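Local coordinates for regulatory Subunit of Protein Kinase A (cAMP-dependent) from Euglena gracilis (Euglena gracilis, PDB 6RSX) that binds cyclic AMP in two tandem cyclic nucleotide-binding domains and, as a regulatory subunit, probably makes protein kinase A responsive to it, at residues K32-K37 / R135-D140; L44-G49 / D262-T267; A117-T122 / I147-T152. All coordinates share one frame; numbering follows the deposited sequence.

Interaction 1 of 3, residues K32-K37 / R135-D140; sequences KARIEK and RLWALD
Ile35 and Trp137 make the apolar half of this helix-on-strand contact, as a CH-pi interaction. Ile35 CG1 sits over one face of the indole, 3.7 Å from the centroid of the six-membered ring and almost on its normal. The terminal CD1 continues across the same ring toward its outer rim, lying 4.0 Å from Trp137 CZ3. Met60 closes in on both side chains from a neighbouring loop.

In the fold, segment 32-37 crosses segment 135-140 at 102°, their axes 10.3 Å apart. Strand 134-140 is an inner member of an antiparallel sheet in the beta barrel of the first cyclic nucleotide-binding domain, flanked by strands 61-65 and 80-84. Trp137 points at the helix, whereas the adjacent Leu136 points away from it, the usual alternation along a strand.

The polar half is built round the edge of the same indole. With CG anti to the backbone N (chi1 -176°) and the chain extended as far as NE, Arg34 runs past the benzo side of Trp137. Its guanidinium stands steeply to the ring, at 69°, and takes Trp137 CZ2 over its centre, 3.6 Å above the guanidinium plane. Both residues turn an N-H to one acceptor, Glu85 OE2, which forms a salt bridge with Arg34 NE and a hydrogen bond with Trp137 NE1. Arg135 comes close obliquely, its NH1 3.2 Å from Arg34 NH2. This approach of two donors is probably eased by the carboxylate of Glu85. Arg135 NE hydrogen-bonds Ser86 OG and makes a long, weak ion pair with Glu85.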
# COMPACT_ATOMS: atom_id res chain seq x y z
N LYS A 32 16.68 -13.82 11.39
CA LYS A 32 16.63 -12.69 10.48
C LYS A 32 16.07 -13.12 9.13
O LYS A 32 15.19 -12.46 8.57
CB LYS A 32 18.02 -12.07 10.33
CG LYS A 32 18.10 -11.02 9.22
CD LYS A 32 19.45 -10.29 9.19
CE LYS A 32 19.63 -9.51 7.88
NZ LYS A 32 20.72 -8.49 7.92
N ALA A 33 16.55 -14.24 8.61
CA ALA A 33 16.08 -14.68 7.30
C ALA A 33 14.59 -14.96 7.34
O ALA A 33 13.84 -14.57 6.43
CB ALA A 33 16.86 -15.92 6.84
N ARG A 34 14.14 -15.63 8.40
CA ARG A 34 12.73 -15.94 8.57
C ARG A 34 11.87 -14.68 8.67
O ARG A 34 10.82 -14.58 8.03
CB ARG A 34 12.58 -16.80 9.82
CG ARG A 34 11.20 -17.24 10.04
CD ARG A 34 11.11 -18.28 11.16
NE ARG A 34 9.71 -18.39 11.60
CZ ARG A 34 9.34 -18.85 12.79
NH1 ARG A 34 10.27 -19.24 13.68
NH2 ARG A 34 8.05 -18.88 13.11
N ILE A 35 12.30 -13.70 9.47
CA ILE A 35 11.55 -12.45 9.54
C ILE A 35 11.53 -11.76 8.18
O ILE A 35 10.48 -11.29 7.72
CB ILE A 35 12.13 -11.56 10.65
CG1 ILE A 35 11.85 -12.20 11.99
CG2 ILE A 35 11.54 -10.16 10.57
CD1 ILE A 35 12.68 -11.60 13.15
N GLU A 36 12.69 -11.71 7.51
CA GLU A 36 12.76 -11.08 6.19
C GLU A 36 11.75 -11.71 5.23
O GLU A 36 11.10 -10.99 4.46
CB GLU A 36 14.17 -11.20 5.61
CG GLU A 36 15.21 -10.40 6.34
CD GLU A 36 16.60 -10.59 5.75
OE1 GLU A 36 16.72 -11.27 4.70
OE2 GLU A 36 17.57 -10.07 6.33
N LYS A 37 11.61 -13.04 5.27
CA LYS A 37 10.67 -13.71 4.36
C LYS A 37 9.25 -13.23 4.60
O LYS A 37 8.48 -12.97 3.67
CB LYS A 37 10.75 -15.22 4.56
CG LYS A 37 11.66 -15.97 3.59
CD LYS A 37 12.15 -17.28 4.20
CE LYS A 37 11.00 -18.21 4.56
NZ LYS A 37 10.26 -18.78 3.39
N ARG A 135 0.26 -17.86 12.73
CA ARG A 135 1.57 -17.51 13.25
C ARG A 135 1.83 -16.04 12.94
O ARG A 135 1.57 -15.59 11.82
CB ARG A 135 2.69 -18.37 12.63
CG ARG A 135 2.73 -19.84 13.03
CD ARG A 135 4.06 -20.55 12.60
NE ARG A 135 4.40 -20.39 11.17
CZ ARG A 135 5.60 -20.69 10.66
NH1 ARG A 135 6.56 -21.17 11.45
NH2 ARG A 135 5.83 -20.49 9.36
N LEU A 136 2.35 -15.29 13.93
CA LEU A 136 2.57 -13.86 13.75
C LEU A 136 3.98 -13.51 14.22
O LEU A 136 4.54 -14.20 15.07
CB LEU A 136 1.60 -13.02 14.64
CG LEU A 136 0.10 -13.36 14.64
CD1 LEU A 136 -0.63 -12.87 15.88
CD2 LEU A 136 -0.51 -12.67 13.47
N TRP A 137 4.52 -12.43 13.67
CA TRP A 137 5.68 -11.74 14.27
C TRP A 137 5.20 -10.42 14.84
O TRP A 137 4.40 -9.72 14.23
CB TRP A 137 6.76 -11.52 13.20
CG TRP A 137 7.52 -12.79 12.88
CD1 TRP A 137 7.38 -13.63 11.77
CD2 TRP A 137 8.55 -13.35 13.67
NE1 TRP A 137 8.27 -14.67 11.86
CE2 TRP A 137 9.01 -14.52 13.01
CE3 TRP A 137 9.16 -12.97 14.87
CZ2 TRP A 137 10.04 -15.31 13.53
CZ3 TRP A 137 10.17 -13.75 15.38
CH2 TRP A 137 10.61 -14.90 14.72
N ALA A 138 5.69 -10.04 16.02
CA ALA A 138 5.14 -8.88 16.71
C ALA A 138 6.26 -7.95 17.17
O ALA A 138 7.36 -8.41 17.48
CB ALA A 138 4.34 -9.30 17.95
N LEU A 139 5.98 -6.65 17.13
CA LEU A 139 6.80 -5.62 17.76
C LEU A 139 6.04 -5.04 18.94
O LEU A 139 4.85 -4.73 18.84
CB LEU A 139 7.11 -4.46 16.81
CG LEU A 139 8.10 -4.66 15.66
CD1 LEU A 139 8.09 -3.43 14.79
CD2 LEU A 139 9.46 -4.86 16.30
N ASP A 140 6.76 -4.80 20.03
CA ASP A 140 6.07 -4.17 21.15
C ASP A 140 5.96 -2.66 20.95
O ASP A 140 6.49 -2.07 20.01
CB ASP A 140 6.75 -4.54 22.46
CG ASP A 140 8.16 -3.95 22.62
OD1 ASP A 140 8.54 -2.97 21.93
OD2 ASP A 140 8.89 -4.48 23.48

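Interaction 2 of 3, residues L44-G49 / D262-T267; sequences LFRSLG and DRESFT
The guanidinium of Arg46 meets two carboxylates of the 262-267 segment, and meets them differently. Glu264 OE1 lies at its edge, near its plane, 3.1 Å from Arg46 NH2, and the two flat groups are only 20° apart. Asp262 OD2 approaches obliquely, 3.0 Å from Arg46 NH1, with its carboxylate turned 40° from the guanidinium. Each pair is a salt bridge containing a hydrogen bond, but both bonds are markedly bent and weak. The two amino nitrogens thus serve separate acids, instead of both gripping one carboxylate.

Arg46 and Asp262 come from opposite directions, the aspartate from just ahead of helix 263-269. Arg46 leaves helix 43-46 with an extended start and bends only at chi3 (-59°), which turns the guanidinium to present both NH1 and NH2 forward. Asp262 divides its carboxylate between two tasks. OD2 faces the arginine. Asp262 is also the N-cap residue of helix 263-269, and its OD1 is the capping acceptor, taking Ser265 N at 2.8 Å in an almost straight bond; Ser265 OG adds a weak one to the same oxygen. The cap therefore fixes the rotation of the group that Arg46 finds.

Phe45 and Leu48 fasten the Arg46 side to helix 50-59, whereas Phe266 packs on Phe205 and helix 237-242 in the second cyclic nucleotide-binding domain. The contact thus joins the two lobes of the cyclic AMP-bound chain.

Only 109 Å² is buried here, and no apolar groups meet. A surface link of this kind rests on charge, its bent bonds would probably tolerate small shifts, and its strength would probably depend on the ionic surroundings.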
# COMPACT_ATOMS: atom_id res chain seq x y z
N LEU A 44 5.23 -1.06 5.12
CA LEU A 44 5.72 -0.32 6.29
C LEU A 44 7.16 -0.68 6.62
O LEU A 44 7.92 0.18 7.06
CB LEU A 44 4.83 -0.57 7.50
CG LEU A 44 3.43 -0.03 7.33
CD1 LEU A 44 2.57 -0.43 8.51
CD2 LEU A 44 3.46 1.50 7.18
N PHE A 45 7.56 -1.93 6.40
CA PHE A 45 8.93 -2.32 6.70
C PHE A 45 9.87 -2.09 5.55
O PHE A 45 11.06 -1.85 5.78
CB PHE A 45 8.97 -3.78 7.14
CG PHE A 45 8.32 -4.04 8.46
CD1 PHE A 45 6.96 -4.32 8.55
CD2 PHE A 45 9.06 -3.98 9.64
CE1 PHE A 45 6.35 -4.55 9.78
CE2 PHE A 45 8.47 -4.23 10.87
CZ PHE A 45 7.11 -4.49 10.94
N ARG A 46 9.38 -2.14 4.30
CA ARG A 46 10.24 -1.88 3.16
C ARG A 46 10.92 -0.52 3.26
O ARG A 46 12.03 -0.34 2.75
CB ARG A 46 9.44 -1.96 1.85
CG ARG A 46 10.31 -1.87 0.60
CD ARG A 46 9.49 -1.99 -0.66
NE ARG A 46 8.78 -3.27 -0.69
CZ ARG A 46 7.74 -3.51 -1.48
NH1 ARG A 46 7.30 -2.56 -2.30
NH2 ARG A 46 7.14 -4.69 -1.45
N SER A 47 10.26 0.45 3.89
CA SER A 47 10.81 1.81 3.94
C SER A 47 11.98 1.93 4.91
O SER A 47 12.92 2.71 4.66
CB SER A 47 9.69 2.78 4.33
OG SER A 47 8.74 2.13 5.15
N LEU A 48 11.95 1.19 6.02
CA LEU A 48 12.99 1.30 7.04
C LEU A 48 14.37 1.16 6.43
O LEU A 48 14.61 0.31 5.58
CB LEU A 48 12.80 0.21 8.10
CG LEU A 48 11.45 0.21 8.78
CD1 LEU A 48 11.33 -1.05 9.57
CD2 LEU A 48 11.31 1.44 9.68
N GLY A 49 15.30 2.00 6.91
CA GLY A 49 16.70 1.84 6.59
C GLY A 49 17.33 0.73 7.39
O GLY A 49 16.70 0.07 8.21
N ASP A 262 3.92 0.27 -7.12
CA ASP A 262 4.54 -0.80 -7.89
C ASP A 262 3.53 -1.92 -8.14
O ASP A 262 2.44 -1.94 -7.57
CB ASP A 262 5.83 -1.30 -7.20
CG ASP A 262 5.57 -2.11 -5.92
OD1 ASP A 262 4.43 -2.57 -5.67
OD2 ASP A 262 6.54 -2.28 -5.15
N ARG A 263 3.88 -2.84 -9.04
CA ARG A 263 2.93 -3.86 -9.48
C ARG A 263 2.28 -4.59 -8.30
O ARG A 263 1.06 -4.81 -8.27
CB ARG A 263 3.61 -4.86 -10.41
CG ARG A 263 2.71 -6.00 -10.78
CD ARG A 263 3.41 -7.03 -11.65
NE ARG A 263 4.04 -6.44 -12.83
CZ ARG A 263 3.46 -6.36 -14.03
NH1 ARG A 263 4.13 -5.82 -15.05
NH2 ARG A 263 2.23 -6.82 -14.23
N GLU A 264 3.11 -5.01 -7.34
CA GLU A 264 2.61 -5.77 -6.18
C GLU A 264 1.60 -4.95 -5.37
O GLU A 264 0.53 -5.44 -5.00
CB GLU A 264 3.79 -6.21 -5.32
CG GLU A 264 3.44 -7.11 -4.14
CD GLU A 264 4.66 -7.43 -3.25
OE1 GLU A 264 5.68 -6.73 -3.29
OE2 GLU A 264 4.60 -8.41 -2.48
N SER A 265 1.92 -3.68 -5.09
CA SER A 265 1.02 -2.81 -4.33
C SER A 265 -0.23 -2.46 -5.13
O SER A 265 -1.34 -2.43 -4.59
CB SER A 265 1.73 -1.51 -3.94
OG SER A 265 2.77 -1.75 -3.03
N PHE A 266 -0.06 -2.14 -6.42
CA PHE A 266 -1.23 -1.90 -7.26
C PHE A 266 -2.21 -3.06 -7.18
O PHE A 266 -3.40 -2.88 -6.90
CB PHE A 266 -0.78 -1.64 -8.71
CG PHE A 266 -1.92 -1.40 -9.65
CD1 PHE A 266 -2.55 -0.17 -9.67
CD2 PHE A 266 -2.37 -2.41 -10.49
CE1 PHE A 266 -3.61 0.06 -10.54
CE2 PHE A 266 -3.42 -2.20 -11.35
CZ PHE A 266 -4.05 -0.96 -11.38
N THR A 267 -1.70 -4.28 -7.34
CA THR A 267 -2.60 -5.43 -7.35
C THR A 267 -3.26 -5.61 -5.98
O THR A 267 -4.47 -5.86 -5.90
CB THR A 267 -1.81 -6.67 -7.79
OG1 THR A 267 -1.32 -6.46 -9.12
CG2 THR A 267 -2.68 -7.90 -7.80

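Interaction 3 of 3, residues A117-T122 / I147-T152; sequences ALMYGT and ILLTQT. With CMP (adenosine-3',5'-cyclic-monophosphate), chain B.
Leu149 presses its CD1 methyl against the backbone of the short helix 115-120, 3.4 Å from Leu118 O and 3.8 Å from Met119 CA. This is the dense part of the contact, where a branched side chain meets main chain directly and the CA atoms of Met119 and Leu149 come within 5.7 Å. The leucine gets there because its CG stands anti to the backbone N (chi1 -177°), carrying the isobutyl group across toward the other helix. Phe144 touches Leu118, Met119 and Leu149 alike, filling in from helix 141-147.

A second, slacker point of touch lies one turn further along helix 149-165. There the Met119 chain, bent at chi3, crosses Thr152 at about a right angle and brings CE to 3.8 Å from Thr152 CG2. Met119 is modelled in two conformers, so this end of the contact is less certain than the leucine end. The chi1 of Thr152 that turns OG1 back to Leu148 O also places CG2 against Met119: OG1 donates to Leu148 O at 2.7 Å, on the opposite face of that carbonyl from Thr152 N.

Toward solvent the packing gives out. Thr150 points away from helix 115-120, and the chain leaves that helix through the exposed Gly121, whose positive phi suits glycine.

At its other end the same short helix faces the nucleotide: Ala117 N donates to O1P of the bound cyclic AMP at 2.9 Å, nearly straight (164°). Gly114, Glu115, Arg124 and Ala125 supply further hydrogen bonds to the ligand. This is the phosphate-binding cassette of cyclic nucleotide-binding domains, its helix packed against the start of the long helix 149-165, which comes after helix 141-147 at the end of the barrel.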
# COMPACT_ATOMS: atom_id res chain seq x y z
N ALA A 117 -3.48 2.06 17.27
CA ALA A 117 -3.45 2.30 18.74
C ALA A 117 -2.06 2.76 19.19
O ALA A 117 -1.93 3.59 20.11
CB ALA A 117 -3.85 1.01 19.48
N LEU A 118 -1.01 2.20 18.58
CA LEU A 118 0.34 2.55 18.96
C LEU A 118 0.73 3.94 18.43
O LEU A 118 1.53 4.63 19.06
CB LEU A 118 1.35 1.50 18.50
CG LEU A 118 1.09 0.01 18.83
CD1 LEU A 118 2.30 -0.97 18.72
CD2 LEU A 118 0.30 -0.26 20.04
N MET A 119 0.16 4.35 17.30
CA MET A 119 0.49 5.67 16.77
C MET A 119 -0.29 6.77 17.48
O MET A 119 0.31 7.74 17.96
CB MET A 119 0.19 5.73 15.27
CG MET A 119 1.03 4.77 14.48
SD MET A 119 0.35 4.50 12.83
CE MET A 119 0.36 6.14 12.11
N TYR A 120 -1.61 6.63 17.55
CA TYR A 120 -2.49 7.72 17.95
C TYR A 120 -2.95 7.61 19.40
O TYR A 120 -3.71 8.47 19.84
CB TYR A 120 -3.69 7.77 17.03
CG TYR A 120 -3.29 7.94 15.57
CD1 TYR A 120 -2.83 9.16 15.10
CD2 TYR A 120 -3.33 6.86 14.68
CE1 TYR A 120 -2.44 9.32 13.77
CE2 TYR A 120 -2.94 7.01 13.33
CZ TYR A 120 -2.50 8.25 12.91
OH TYR A 120 -2.11 8.43 11.61
N GLY A 121 -2.56 6.57 20.12
CA GLY A 121 -3.03 6.40 21.48
C GLY A 121 -4.51 6.11 21.65
O GLY A 121 -5.05 6.26 22.76
N THR A 122 -5.19 5.67 20.59
CA THR A 122 -6.60 5.35 20.57
C THR A 122 -6.81 3.89 20.97
O THR A 122 -5.90 3.07 20.83
CB THR A 122 -7.18 5.56 19.16
OG1 THR A 122 -6.32 4.92 18.21
CG2 THR A 122 -7.29 7.06 18.82
N ILE A 147 10.95 3.06 15.88
CA ILE A 147 11.34 2.87 14.48
C ILE A 147 10.25 3.12 13.45
O ILE A 147 10.58 3.39 12.28
CB ILE A 147 11.96 1.48 14.26
CG1 ILE A 147 10.88 0.42 14.38
CG2 ILE A 147 13.10 1.23 15.25
CD1 ILE A 147 11.39 -0.93 13.96
N LEU A 148 8.97 3.03 13.80
CA LEU A 148 7.91 3.17 12.80
C LEU A 148 6.98 4.35 13.01
O LEU A 148 6.40 4.83 12.02
CB LEU A 148 7.07 1.88 12.74
CG LEU A 148 7.66 0.71 11.96
CD1 LEU A 148 6.85 -0.57 12.21
CD2 LEU A 148 7.66 1.07 10.47
N LEU A 149 6.83 4.86 14.24
CA LEU A 149 5.71 5.77 14.51
C LEU A 149 5.83 7.08 13.73
O LEU A 149 4.87 7.53 13.09
CB LEU A 149 5.60 6.03 16.03
CG LEU A 149 4.41 6.91 16.44
CD1 LEU A 149 3.98 6.66 17.88
CD2 LEU A 149 4.83 8.36 16.25
N THR A 150 7.02 7.71 13.77
CA THR A 150 7.16 9.07 13.25
C THR A 150 6.91 9.12 11.75
O THR A 150 6.05 9.87 11.27
CB THR A 150 8.55 9.62 13.57
OG1 THR A 150 8.74 9.64 14.98
CG2 THR A 150 8.69 11.02 13.01
N GLN A 151 7.66 8.33 10.98
CA GLN A 151 7.53 8.43 9.53
C GLN A 151 6.20 7.87 9.05
O GLN A 151 5.69 8.33 8.01
CB GLN A 151 8.71 7.75 8.83
CG GLN A 151 8.69 6.27 8.74
CD GLN A 151 9.37 5.58 9.92
OE1 GLN A 151 9.51 6.15 11.01
NE2 GLN A 151 9.79 4.34 9.71
N THR A 152 5.59 6.91 9.77
CA THR A 152 4.29 6.41 9.32
C THR A 152 3.22 7.47 9.50
O THR A 152 2.40 7.71 8.59
CB THR A 152 3.91 5.13 10.05
OG1 THR A 152 4.94 4.16 9.89
CG2 THR A 152 2.57 4.54 9.50
P CMP B . -5.58 -0.80 15.73
O1P CMP B . -4.34 -0.60 16.67
O2P CMP B . -6.76 0.07 15.75
O5' CMP B . -6.20 -2.26 16.01
C5' CMP B . -7.03 -2.90 15.05
C4' CMP B . -6.31 -2.85 13.74
O4' CMP B . -7.05 -3.37 12.62
C3' CMP B . -5.98 -1.45 13.29
O3' CMP B . -5.01 -0.84 14.12
C2' CMP B . -5.55 -1.66 11.83
O2' CMP B . -4.18 -2.03 11.81
C1' CMP B . -6.42 -2.89 11.43
N9 CMP B . -7.48 -2.59 10.48
C8 CMP B . -7.73 -3.31 9.33
N7 CMP B . -8.79 -2.79 8.74
C5 CMP B . -9.18 -1.74 9.47
C6 CMP B . -10.21 -0.87 9.24
N6 CMP B . -11.18 -0.81 8.18
N1 CMP B . -10.44 0.14 10.05
C2 CMP B . -9.65 0.26 11.16
N3 CMP B . -8.60 -0.59 11.41
C4 CMP B . -8.38 -1.61 10.55

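In the fold
Interaction 3 is the most buried of the three and almost wholly apolar, beside the cyclic AMP phosphate. Interaction 1 is mixed, a buried indole face giving way to charged groups at its outer edge, while interaction 2 is an exposed set of ion pairs joining the two lobes. Each has at least one segment in the first domain and its helical surroundings, but interaction 2 also reaches the second. Helices 29-39 and 43-46, used by interactions 1 and 2, are consecutive. Largely apolar packing of Leu139, Phe45, Leu48, Ile147 and Leu148 links elements of the three contacts, whose centres lie about 17 to 19 Å apart.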